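Local coordinates for Alpha/beta hydrolase fold protein (Nakamurella multipartita, PDB 4Y7D) that is probably a hydrolase of the alpha/beta hydrolase fold, its exact substrate and reaction not established, at residues 123-131 / 238-246. Numbering follows the deposited sequence.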
loop_
_atom_site.group_PDB
_atom_site.type_symbol
_atom_site.label_atom_id
_atom_site.label_comp_id
_atom_site.label_asym_id
_atom_site.label_seq_id
_atom_site.Cartn_x
_atom_site.Cartn_y
_atom_site.Cartn_z
ATOM N N ARG A 123 14.729 13.413 2.286
ATOM C CA ARG A 123 14.088 13.019 1.026
ATOM C C ARG A 123 12.565 12.823 1.150
ATOM O O ARG A 123 11.890 12.606 0.136
ATOM C CB ARG A 123 14.668 11.709 0.504
ATOM C CG ARG A 123 16.167 11.623 0.459
ATOM C CD ARG A 123 16.843 12.774 -0.231
ATOM N NE ARG A 123 16.659 12.832 -1.696
ATOM C CZ ARG A 123 17.361 12.118 -2.596
ATOM N NH1 ARG A 123 18.242 11.213 -2.228
ATOM N NH2 ARG A 123 17.138 12.295 -3.885
ATOM N N VAL A 124 12.043 12.915 2.374
ATOM C CA VAL A 124 10.632 12.685 2.648
ATOM C C VAL A 124 9.959 13.983 3.195
ATOM O O VAL A 124 10.257 14.443 4.310
ATOM C CB VAL A 124 10.469 11.523 3.626
ATOM C CG1 VAL A 124 9.017 11.290 3.966
ATOM C CG2 VAL A 124 11.083 10.246 3.071
ATOM N N ARG A 125 9.097 14.584 2.375
ATOM C CA ARG A 125 8.368 15.799 2.743
ATOM C C ARG A 125 7.270 15.571 3.781
ATOM O O ARG A 125 6.993 16.442 4.641
ATOM C CB ARG A 125 7.726 16.422 1.497
ATOM C CG ARG A 125 8.702 16.920 0.438
ATOM C CD ARG A 125 8.339 18.318 -0.097
ATOM N NE ARG A 125 9.328 18.820 -1.066
ATOM C CZ ARG A 125 10.553 19.287 -0.763
ATOM N NH1 ARG A 125 11.373 19.711 -1.736
ATOM N NH2 ARG A 125 10.994 19.306 0.495
ATOM N N ALA A 126 6.618 14.420 3.679
ATOM C CA ALA A 126 5.465 14.036 4.493
ATOM C C ALA A 126 5.208 12.556 4.261
ATOM O O ALA A 126 5.547 12.001 3.205
ATOM C CB ALA A 126 4.258 14.851 4.108
ATOM N N LEU A 127 4.593 11.904 5.238
ATOM C CA LEU A 127 4.324 10.487 5.196
ATOM C C LEU A 127 2.847 10.225 5.528
ATOM O O LEU A 127 2.381 10.622 6.568
ATOM C CB LEU A 127 5.243 9.756 6.199
ATOM C CG LEU A 127 5.086 8.220 6.354
ATOM C CD1 LEU A 127 5.286 7.494 5.026
ATOM C CD2 LEU A 127 6.085 7.822 7.410
ATOM N N VAL A 128 2.159 9.509 4.650
ATOM C CA VAL A 128 0.852 8.949 4.942
ATOM C C VAL A 128 0.975 7.437 4.933
ATOM O O VAL A 128 1.324 6.837 3.897
ATOM C CB VAL A 128 -0.186 9.410 3.935
ATOM C CG1 VAL A 128 -1.552 8.783 4.209
ATOM C CG2 VAL A 128 -0.289 10.936 3.994
ATOM N N SER A 129 0.700 6.852 6.091
ATOM C CA SER A 129 0.939 5.439 6.316
ATOM C C SER A 129 -0.369 4.757 6.686
ATOM O O SER A 129 -0.905 4.911 7.800
ATOM C CB SER A 129 1.974 5.268 7.368
ATOM O OG SER A 129 2.221 3.918 7.585
ATOM N N VAL A 130 -0.874 3.966 5.748
ATOM C CA VAL A 130 -2.218 3.365 5.864
ATOM C C VAL A 130 -2.039 1.906 6.271
ATOM O O VAL A 130 -1.405 1.139 5.538
ATOM C CB VAL A 130 -2.937 3.453 4.527
ATOM C CG1 VAL A 130 -4.375 2.935 4.620
ATOM C CG2 VAL A 130 -2.939 4.923 4.063
ATOM N N ALA A 131 -2.611 1.540 7.423
ATOM C CA ALA A 131 -2.608 0.151 7.915
ATOM C C ALA A 131 -1.312 -0.552 7.544
ATOM O O ALA A 131 -1.317 -1.608 6.895
ATOM C CB ALA A 131 -3.816 -0.596 7.383
ATOM N N ILE A 238 11.914 9.225 12.743
ATOM C CA ILE A 238 11.156 9.952 11.699
ATOM C C ILE A 238 10.738 11.326 12.162
ATOM O O ILE A 238 10.141 11.461 13.241
ATOM C CB ILE A 238 9.940 9.110 11.225
ATOM C CG1 ILE A 238 10.419 7.812 10.590
ATOM C CG2 ILE A 238 9.007 9.897 10.306
ATOM C CD1 ILE A 238 9.265 6.870 10.253
ATOM N N THR A 239 11.074 12.348 11.357
ATOM C CA THR A 239 10.696 13.730 11.637
ATOM C C THR A 239 9.723 14.320 10.656
ATOM O O THR A 239 9.322 15.480 10.829
ATOM C CB THR A 239 11.951 14.659 11.727
ATOM O OG1 THR A 239 12.759 14.515 10.539
ATOM C CG2 THR A 239 12.729 14.319 13.057
ATOM N N ALA A 240 9.335 13.551 9.637
ATOM C CA ALA A 240 8.339 14.031 8.678
ATOM C C ALA A 240 7.000 14.171 9.344
ATOM O O ALA A 240 6.658 13.347 10.175
ATOM C CB ALA A 240 8.192 13.048 7.520
ATOM N N PRO A 241 6.199 15.162 8.904
ATOM C CA PRO A 241 4.789 15.245 9.249
ATOM C C PRO A 241 4.112 14.003 8.746
ATOM O O PRO A 241 4.378 13.568 7.596
ATOM C CB PRO A 241 4.312 16.468 8.448
ATOM C CG PRO A 241 5.501 17.259 8.186
ATOM C CD PRO A 241 6.607 16.267 8.017
ATOM N N THR A 242 3.349 13.335 9.623
ATOM C CA THR A 242 2.937 11.936 9.409
ATOM C C THR A 242 1.511 11.743 9.815
ATOM O O THR A 242 1.108 12.193 10.910
ATOM C CB THR A 242 3.854 10.926 10.153
ATOM O OG1 THR A 242 5.187 10.944 9.623
ATOM C CG2 THR A 242 3.342 9.495 9.994
ATOM N N LEU A 243 0.734 11.117 8.918
ATOM C CA LEU A 243 -0.638 10.742 9.155
ATOM C C LEU A 243 -0.657 9.232 9.094
ATOM O O LEU A 243 -0.266 8.667 8.093
ATOM C CB LEU A 243 -1.561 11.356 8.104
ATOM C CG LEU A 243 -2.977 10.845 7.980
ATOM C CD1 LEU A 243 -3.746 11.079 9.269
ATOM C CD2 LEU A 243 -3.665 11.526 6.783
ATOM N N VAL A 244 -1.145 8.605 10.161
ATOM C CA VAL A 244 -1.282 7.151 10.283
ATOM C C VAL A 244 -2.795 6.845 10.297
ATOM O O VAL A 244 -3.520 7.468 11.065
ATOM C CB VAL A 244 -0.658 6.681 11.578
ATOM C CG1 VAL A 244 -0.679 5.164 11.643
ATOM C CG2 VAL A 244 0.783 7.191 11.707
ATOM N N VAL A 245 -3.241 5.940 9.441
ATOM C CA VAL A 245 -4.673 5.643 9.251
ATOM C C VAL A 245 -4.930 4.168 9.499
ATOM O O VAL A 245 -4.302 3.318 8.842
ATOM C CB VAL A 245 -5.161 6.010 7.844
ATOM C CG1 VAL A 245 -6.661 5.766 7.701
ATOM C CG2 VAL A 245 -4.807 7.442 7.497
ATOM N N SER A 246 -5.888 3.883 10.401
ATOM C CA SER A 246 -6.257 2.522 10.743
ATOM C C SER A 246 -7.775 2.320 10.782
ATOM O O SER A 246 -8.509 3.047 11.392
ATOM C CB SER A 246 -5.658 2.122 12.101
ATOM O OG SER A 246 -6.091 0.831 12.508
#
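Leu127 and Thr242 rise as neighbours from one face of the sheet, their side chains running alongside each other, and the threonine hydroxyl lies against the leucine: OG1 of Thr242 is 3.6 Å from CB of Leu127. With OG1 beside its own backbone N (chi1 -65°), Thr242 reaches back to the carbonyl of Ala240, to which its hydroxyl donates a hydrogen bond from above the carbonyl plane, OG1 to O 2.9 Å. Its methyl CG2 meanwhile packs 4.1 Å from CD2 of Leu127. Replaced by an alanine, Thr242 would lose both branches, which is likely to leave the Ala240 carbonyl without this hydroxyl and open a gap beside CD2 of Leu127. That same CD2 also approaches CD1 of Ile238, while further back CG1 of Val124 rests on the Ala240 methyl at 4.0 Å. On this face too, OG of Ser129 is hydrogen-bonded to OH of Tyr114 on helix 110-119, and that tyrosine also touches Leu127 and Ile238.

Strands 126-130 and 242-246 run parallel, 6° apart, as neighbours in the central sheet of the alpha/beta hydrolase fold; the chain between them is largely helical and adds no strand. Five nearly straight backbone bonds zip them together: Leu127 and Ser129 each bond through both N and O, to Pro241, Leu243 and Val245, and Ala131 N closes the row on Val245 O at 2.8 Å. The Val245 N bond to Ser129 O is the one whose donor tilts clearly from the carbonyl plane, by 28°.

The other face carries Val128, Leu243, Val130 and Val245. CG1 of Val128 comes within 4.3 Å of CD2 of Leu243, and helix 288-299 covers both through Ala294.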